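Local coordinates for protein alginate lyase A1-II' (Sphingomonas sp. A1, PDB 2CWS) that probably depolymerises the polysaccharide alginate as a lyase of polysaccharide lyase family 7, this chain being the family-7 lyase part of a longer protein, at residues 15-20 with 49-54; 65-70 with 203-208. All blocks are in the same frame, centred on the assembly; numbering follows the deposited sequence.

The two interactions sit in one beta-sandwich domain, their centres about 7 Å apart and on the same side of the chain's centre. Interaction 1 comes first along the chain and closes before interaction 2 opens. It is a contact between the sheets: strand 15-18 belongs to one, strand 49-54 to the other. Interaction 2 lies within a sheet, pairing strand 67-72 with strand 204-206. Strands 15-18 and 67-72 are neighbours, with Q18 N 2.8 Å from E69 O in a probable hydrogen bond, while P20 CD packs against R67 O. L17, P20 and F51 pack between the sheets, while K16, R67 and Y205 bind sulfate ions, consistent with a surface suited to an anionic polymer.

Interaction 1. Residues 15-20 with 49-54; sequences WKLQLP and MTFWAP. With SO4 (sulfate ion), chain C.
The ring of F51 meets L17 at its edge: CD1 of L17 lies near the ring plane, 4.1 Å from CE1 of F51, and the two side chains run past each other in opposite directions. F51 has CG anti to its carbonyl carbon (chi1 -59°), which brings the CE1 edge of the ring to L17, while a second aromatic, F41, makes an edge-to-face contact with it. On W52, one face of the indole carries the backbone N of P54, 4.1 Å above the plane and toward the rim.

The larger part of the contact is made by P20. Its CG reaches CB of A53 at 3.7 Å and CD of P54 at 3.9 Å, with the two proline side chains crossing at about a right angle. No hydrogen bond joins the segments; the fit is apolar and mostly buried.

On strand 15-18, K16 binds a sulfate ion, probably from the crystallisation liquor, with NE2 of Q18 close by. The lysine chain is extended beyond CG and places NZ 2.8 Å from sulfate O2 in a hydrogen bond; R71 binds the same ion, and K16 also forms a salt bridge with E26. Q18 NE2 is itself hydrogen-bonded to E26.

The contact thus joins the two layers of the sandwich. Strand 15-18 lies between strands 26-27 and 67-72 in one sheet, whereas strand 49-54 runs between strands 41-43 and 215-228 in the other. S68 of the neighbouring strand 67-72 also packs on F51.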
loop_
_atom_site.group_PDB
_atom_site.type_symbol
_atom_site.label_atom_id
_atom_site.label_comp_id
_atom_site.label_asym_id
_atom_site.label_seq_id
_atom_site.Cartn_x
_atom_site.Cartn_y
_atom_site.Cartn_z
ATOM N N TRP A 15 -6.118 -9.420 -5.070
ATOM C CA TRP A 15 -5.250 -9.034 -3.964
ATOM C C TRP A 15 -4.888 -10.286 -3.160
ATOM O O TRP A 15 -5.770 -11.151 -3.006
ATOM C CB TRP A 15 -5.948 -8.067 -3.017
ATOM C CG TRP A 15 -6.345 -6.726 -3.568
ATOM C CD1 TRP A 15 -7.568 -6.342 -4.027
ATOM C CD2 TRP A 15 -5.492 -5.571 -3.720
ATOM N NE1 TRP A 15 -7.549 -5.034 -4.441
ATOM C CE2 TRP A 15 -6.283 -4.534 -4.254
ATOM C CE3 TRP A 15 -4.126 -5.321 -3.423
ATOM C CZ2 TRP A 15 -5.766 -3.257 -4.510
ATOM C CZ3 TRP A 15 -3.622 -4.058 -3.680
ATOM C CH2 TRP A 15 -4.443 -3.067 -4.219
ATOM N N LYS A 16 -3.709 -10.322 -2.586
ATOM C CA LYS A 16 -3.406 -11.263 -1.498
ATOM C C LYS A 16 -3.100 -10.425 -0.267
ATOM O O LYS A 16 -2.792 -9.218 -0.375
ATOM C CB LYS A 16 -2.273 -12.233 -1.834
ATOM C CG LYS A 16 -0.918 -11.586 -1.992
ATOM C CD LYS A 16 0.170 -12.640 -2.248
ATOM C CE LYS A 16 1.529 -12.001 -2.479
ATOM N NZ LYS A 16 2.582 -13.034 -2.544
ATOM N N LEU A 17 -3.182 -11.019 0.920
ATOM C CA LEU A 17 -2.979 -10.319 2.157
ATOM C C LEU A 17 -1.734 -10.820 2.869
ATOM O O LEU A 17 -1.554 -12.035 3.022
ATOM C CB LEU A 17 -4.209 -10.556 3.080
ATOM C CG LEU A 17 -4.129 -9.980 4.516
ATOM C CD1 LEU A 17 -4.050 -8.463 4.543
ATOM C CD2 LEU A 17 -5.340 -10.485 5.278
ATOM N N GLN A 18 -0.902 -9.892 3.308
ATOM C CA GLN A 18 0.320 -10.168 4.060
ATOM C C GLN A 18 0.090 -9.775 5.510
ATOM O O GLN A 18 -0.357 -8.638 5.774
ATOM C CB GLN A 18 1.490 -9.390 3.408
ATOM C CG GLN A 18 1.732 -9.861 1.996
ATOM C CD GLN A 18 2.693 -9.014 1.220
ATOM O OE1 GLN A 18 2.671 -7.771 1.399
ATOM N NE2 GLN A 18 3.475 -9.626 0.356
ATOM N N LEU A 19 0.406 -10.693 6.416
ATOM C CA LEU A 19 0.101 -10.526 7.846
ATOM C C LEU A 19 1.308 -10.241 8.697
ATOM O O LEU A 19 2.438 -10.567 8.335
ATOM C CB LEU A 19 -0.579 -11.824 8.348
ATOM C CG LEU A 19 -1.938 -12.102 7.701
ATOM C CD1 LEU A 19 -2.386 -13.522 8.158
ATOM C CD2 LEU A 19 -2.960 -11.067 8.039
ATOM N N PRO A 20 1.065 -9.741 9.908
ATOM C CA PRO A 20 2.151 -9.446 10.852
ATOM C C PRO A 20 2.289 -10.481 11.949
ATOM O O PRO A 20 2.851 -10.185 13.007
ATOM C CB PRO A 20 1.696 -8.101 11.446
ATOM C CG PRO A 20 0.208 -8.272 11.559
ATOM C CD PRO A 20 -0.189 -9.109 10.363
ATOM N N MET A 49 -13.147 -2.439 5.863
ATOM C CA MET A 49 -12.079 -3.459 5.883
ATOM C C MET A 49 -10.966 -2.874 6.767
ATOM O O MET A 49 -10.414 -1.803 6.460
ATOM C CB MET A 49 -11.628 -3.740 4.474
ATOM C CG MET A 49 -10.395 -4.622 4.343
ATOM S SD MET A 49 -10.133 -5.264 2.694
ATOM C CE MET A 49 -10.034 -3.764 1.729
ATOM N N THR A 50 -10.656 -3.574 7.863
ATOM C CA THR A 50 -9.865 -3.028 8.952
ATOM C C THR A 50 -8.615 -3.880 9.111
ATOM O O THR A 50 -8.703 -5.110 9.237
ATOM C CB THR A 50 -10.727 -3.021 10.220
ATOM O OG1 THR A 50 -11.918 -2.307 9.987
ATOM C CG2 THR A 50 -9.960 -2.270 11.352
ATOM N N PHE A 51 -7.474 -3.201 9.148
ATOM C CA PHE A 51 -6.151 -3.832 9.209
ATOM C C PHE A 51 -5.515 -3.474 10.537
ATOM O O PHE A 51 -5.333 -2.263 10.827
ATOM C CB PHE A 51 -5.244 -3.276 8.103
ATOM C CG PHE A 51 -5.780 -3.482 6.689
ATOM C CD1 PHE A 51 -5.357 -4.585 5.943
ATOM C CD2 PHE A 51 -6.652 -2.571 6.127
ATOM C CE1 PHE A 51 -5.782 -4.736 4.640
ATOM C CE2 PHE A 51 -7.096 -2.742 4.822
ATOM C CZ PHE A 51 -6.645 -3.817 4.061
ATOM N N TRP A 52 -5.167 -4.481 11.345
ATOM C CA TRP A 52 -4.523 -4.254 12.638
ATOM C C TRP A 52 -3.156 -4.944 12.638
ATOM O O TRP A 52 -3.052 -6.100 12.193
ATOM C CB TRP A 52 -5.423 -4.800 13.805
ATOM C CG TRP A 52 -4.664 -4.687 15.107
ATOM C CD1 TRP A 52 -4.523 -3.513 15.832
ATOM C CD2 TRP A 52 -3.916 -5.673 15.831
ATOM N NE1 TRP A 52 -3.759 -3.734 16.939
ATOM C CE2 TRP A 52 -3.366 -5.080 16.965
ATOM C CE3 TRP A 52 -3.699 -7.072 15.600
ATOM C CZ2 TRP A 52 -2.579 -5.744 17.902
ATOM C CZ3 TRP A 52 -2.917 -7.746 16.534
ATOM C CH2 TRP A 52 -2.378 -7.090 17.670
ATOM N N ALA A 53 -2.137 -4.240 13.127
ATOM C CA ALA A 53 -0.808 -4.871 13.208
ATOM C C ALA A 53 -0.064 -4.321 14.414
ATOM O O ALA A 53 -0.011 -3.096 14.601
ATOM C CB ALA A 53 0.030 -4.614 11.953
ATOM N N PRO A 54 0.539 -5.177 15.214
ATOM C CA PRO A 54 1.353 -4.759 16.356
ATOM C C PRO A 54 2.778 -4.451 15.937
ATOM O O PRO A 54 3.333 -5.048 15.008
ATOM C CB PRO A 54 1.309 -6.008 17.268
ATOM C CG PRO A 54 1.293 -7.148 16.279
ATOM C CD PRO A 54 0.426 -6.690 15.125
HETATM S S SO4 C . 5.767 -11.061 -3.219
HETATM O O1 SO4 C . 4.629 -10.091 -2.723
HETATM O O2 SO4 C . 5.186 -12.335 -3.453
HETATM O O3 SO4 C . 6.409 -10.558 -4.337
HETATM O O4 SO4 C . 6.656 -11.006 -2.045
#

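Interaction 2. Residues 65-70 with 203-208; sequences YPRSEL and GNYVQD. With SO4 (sulfate ion), chain B.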
loop_
_atom_site.group_PDB
_atom_site.type_symbol
_atom_site.label_atom_id
_atom_site.label_comp_id
_atom_site.label_asym_id
_atom_site.label_seq_id
_atom_site.Cartn_x
_atom_site.Cartn_y
_atom_site.Cartn_z
ATOM N N TYR A 65 9.833 -3.643 9.315
ATOM C CA TYR A 65 8.579 -3.209 9.936
ATOM C C TYR A 65 7.451 -4.182 9.623
ATOM O O TYR A 65 7.394 -4.759 8.521
ATOM C CB TYR A 65 8.167 -1.828 9.440
ATOM C CG TYR A 65 9.100 -0.706 9.811
ATOM C CD1 TYR A 65 9.893 -0.082 8.838
ATOM C CD2 TYR A 65 9.238 -0.252 11.105
ATOM C CE1 TYR A 65 10.769 0.949 9.156
ATOM C CE2 TYR A 65 10.070 0.805 11.455
ATOM C CZ TYR A 65 10.851 1.408 10.458
ATOM O OH TYR A 65 11.686 2.437 10.767
ATOM N N PRO A 66 6.523 -4.375 10.557
ATOM C CA PRO A 66 5.423 -5.334 10.340
ATOM C C PRO A 66 4.260 -4.695 9.562
ATOM O O PRO A 66 4.111 -3.448 9.508
ATOM C CB PRO A 66 4.989 -5.651 11.790
ATOM C CG PRO A 66 5.236 -4.325 12.508
ATOM C CD PRO A 66 6.489 -3.766 11.884
ATOM N N ARG A 67 3.431 -5.547 8.974
ATOM C CA ARG A 67 2.309 -5.053 8.166
ATOM C C ARG A 67 1.129 -6.016 8.242
ATOM O O ARG A 67 1.282 -7.230 8.380
ATOM C CB ARG A 67 2.710 -4.873 6.699
ATOM C CG ARG A 67 2.827 -6.199 5.929
ATOM C CD ARG A 67 3.553 -5.976 4.629
ATOM N NE ARG A 67 5.008 -5.796 4.775
ATOM C CZ ARG A 67 5.789 -4.976 4.113
ATOM N NH1 ARG A 67 5.293 -4.031 3.297
ATOM N NH2 ARG A 67 7.108 -5.082 4.308
ATOM N N SER A 68 -0.039 -5.411 8.032
ATOM C CA SER A 68 -1.248 -6.142 7.582
ATOM C C SER A 68 -1.631 -5.386 6.304
ATOM O O SER A 68 -2.115 -4.262 6.410
ATOM C CB SER A 68 -2.339 -6.085 8.643
ATOM O OG SER A 68 -3.478 -6.757 8.136
ATOM N N GLU A 69 -1.309 -5.958 5.135
ATOM C CA GLU A 69 -1.271 -5.144 3.926
ATOM C C GLU A 69 -1.672 -6.026 2.725
ATOM O O GLU A 69 -1.187 -7.156 2.617
ATOM C CB GLU A 69 0.102 -4.508 3.738
ATOM C CG GLU A 69 0.189 -3.431 2.652
ATOM C CD GLU A 69 1.587 -2.875 2.479
ATOM O OE1 GLU A 69 2.575 -3.638 2.590
ATOM O OE2 GLU A 69 1.704 -1.650 2.201
ATOM N N LEU A 70 -2.515 -5.468 1.844
ATOM C CA LEU A 70 -2.841 -6.136 0.605
ATOM C C LEU A 70 -1.781 -5.861 -0.446
ATOM O O LEU A 70 -1.204 -4.774 -0.507
ATOM C CB LEU A 70 -4.206 -5.623 0.066
ATOM C CG LEU A 70 -5.390 -5.880 0.941
ATOM C CD1 LEU A 70 -6.624 -5.179 0.404
ATOM C CD2 LEU A 70 -5.676 -7.412 1.111
ATOM N N GLY A 203 -3.078 -0.928 2.843
ATOM C CA GLY A 203 -3.406 -1.525 4.133
ATOM C C GLY A 203 -2.713 -0.774 5.252
ATOM O O GLY A 203 -2.931 0.455 5.379
ATOM N N ASN A 204 -1.901 -1.489 6.046
ATOM C CA ASN A 204 -1.367 -0.906 7.296
ATOM C C ASN A 204 0.040 -1.452 7.461
ATOM O O ASN A 204 0.253 -2.540 7.984
ATOM C CB ASN A 204 -2.265 -1.313 8.446
ATOM C CG ASN A 204 -1.825 -0.831 9.799
ATOM O OD1 ASN A 204 -2.483 -1.279 10.816
ATOM N ND2 ASN A 204 -0.810 -0.058 9.895
ATOM N N TYR A 205 1.045 -0.649 7.061
ATOM C CA TYR A 205 2.444 -1.038 7.117
ATOM C C TYR A 205 3.040 -0.136 8.211
ATOM O O TYR A 205 3.212 1.074 8.018
ATOM C CB TYR A 205 3.058 -0.832 5.754
ATOM C CG TYR A 205 4.553 -1.120 5.630
ATOM C CD1 TYR A 205 5.214 -2.037 6.432
ATOM C CD2 TYR A 205 5.250 -0.467 4.624
ATOM C CE1 TYR A 205 6.565 -2.292 6.237
ATOM C CE2 TYR A 205 6.598 -0.703 4.417
ATOM C CZ TYR A 205 7.255 -1.596 5.259
ATOM O OH TYR A 205 8.584 -1.885 5.074
ATOM N N VAL A 206 3.287 -0.717 9.370
ATOM C CA VAL A 206 3.488 0.086 10.582
ATOM C C VAL A 206 4.936 0.533 10.727
ATOM O O VAL A 206 5.813 -0.308 10.860
ATOM C CB VAL A 206 3.099 -0.775 11.805
ATOM C CG1 VAL A 206 3.174 0.077 13.084
ATOM C CG2 VAL A 206 1.694 -1.381 11.651
ATOM N N GLN A 207 5.156 1.868 10.715
ATOM C CA GLN A 207 6.546 2.352 10.778
ATOM C C GLN A 207 6.988 2.557 12.219
ATOM O O GLN A 207 7.353 3.623 12.678
ATOM C CB GLN A 207 6.741 3.647 9.937
ATOM C CG GLN A 207 6.199 3.458 8.498
ATOM C CD GLN A 207 6.923 2.387 7.749
ATOM O OE1 GLN A 207 8.115 2.456 7.422
ATOM N NE2 GLN A 207 6.195 1.284 7.439
ATOM N N ASP A 208 6.928 1.455 12.946
ATOM C CA ASP A 208 7.358 1.342 14.356
ATOM C C ASP A 208 7.548 -0.144 14.589
ATOM O O ASP A 208 6.618 -0.910 14.389
ATOM C CB ASP A 208 6.309 1.913 15.283
ATOM C CG ASP A 208 6.678 1.976 16.748
ATOM O OD1 ASP A 208 6.175 2.907 17.450
ATOM O OD2 ASP A 208 7.475 1.121 17.175
HETATM S S SO4 B . 8.759 -2.742 1.779
HETATM O O1 SO4 B . 7.219 -2.753 1.431
HETATM O O2 SO4 B . 9.585 -2.848 0.597
HETATM O O3 SO4 B . 9.104 -1.531 2.424
HETATM O O4 SO4 B . 9.058 -3.878 2.645
#
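The guanidinium of R67 lies flat on the ring of Y205, and both residues hold the same sulfate, an ion probably from the crystallisation liquor. Their planes are 18° apart and CZ of R67 stands 3.8 Å from the ring centroid, over the face, in a cation-pi stack. Q207 covers the opposite face, its NE2 over the ring centre, so Y205 is sandwiched between an arginine and an amide. The hydrogen bond from Q207 NE2 to Y205 O is straight at the hydrogen, but the donor stands well above the carbonyl plane, off the lone pairs.

The arginine chain bends at chi3 (75°), bringing its head over the tyrosine. NH1 of R67 gives one bond to OE1 of E69 at 2.8 Å, a salt bridge on the syn side of the carboxylate, and another to sulfate O1. NH2 of R67 bonds sulfate O4 at 2.8 Å, and the hydroxyl OH of Y205 bonds O3 at 2.7 Å. H112 adds a further bond to the ion, while K201 forms a second salt bridge with E69 OE1. The bonds to E69 and to the sulfate, with the ring stacked alongside, fix the rotation of the guanidinium.

Beyond the stack, Y65 receives CA of Q207 over one ring face, 4.0 Å from its centroid, as a CH-pi contact. Antiparallel backbone hydrogen bonds join the segments: V206 N to P66 O at 2.9 Å, and a reciprocal pair between S68 and N204. R67 and Y205 form a non-hydrogen-bonded pair, which sets their side chains together on one face. Q207 centres an inverse gamma turn.

This is antiparallel pairing of neighbouring strands within one sheet of the concanavalin-like beta-sandwich of family 7 lyases; the anion site probably suits an acidic polysaccharide.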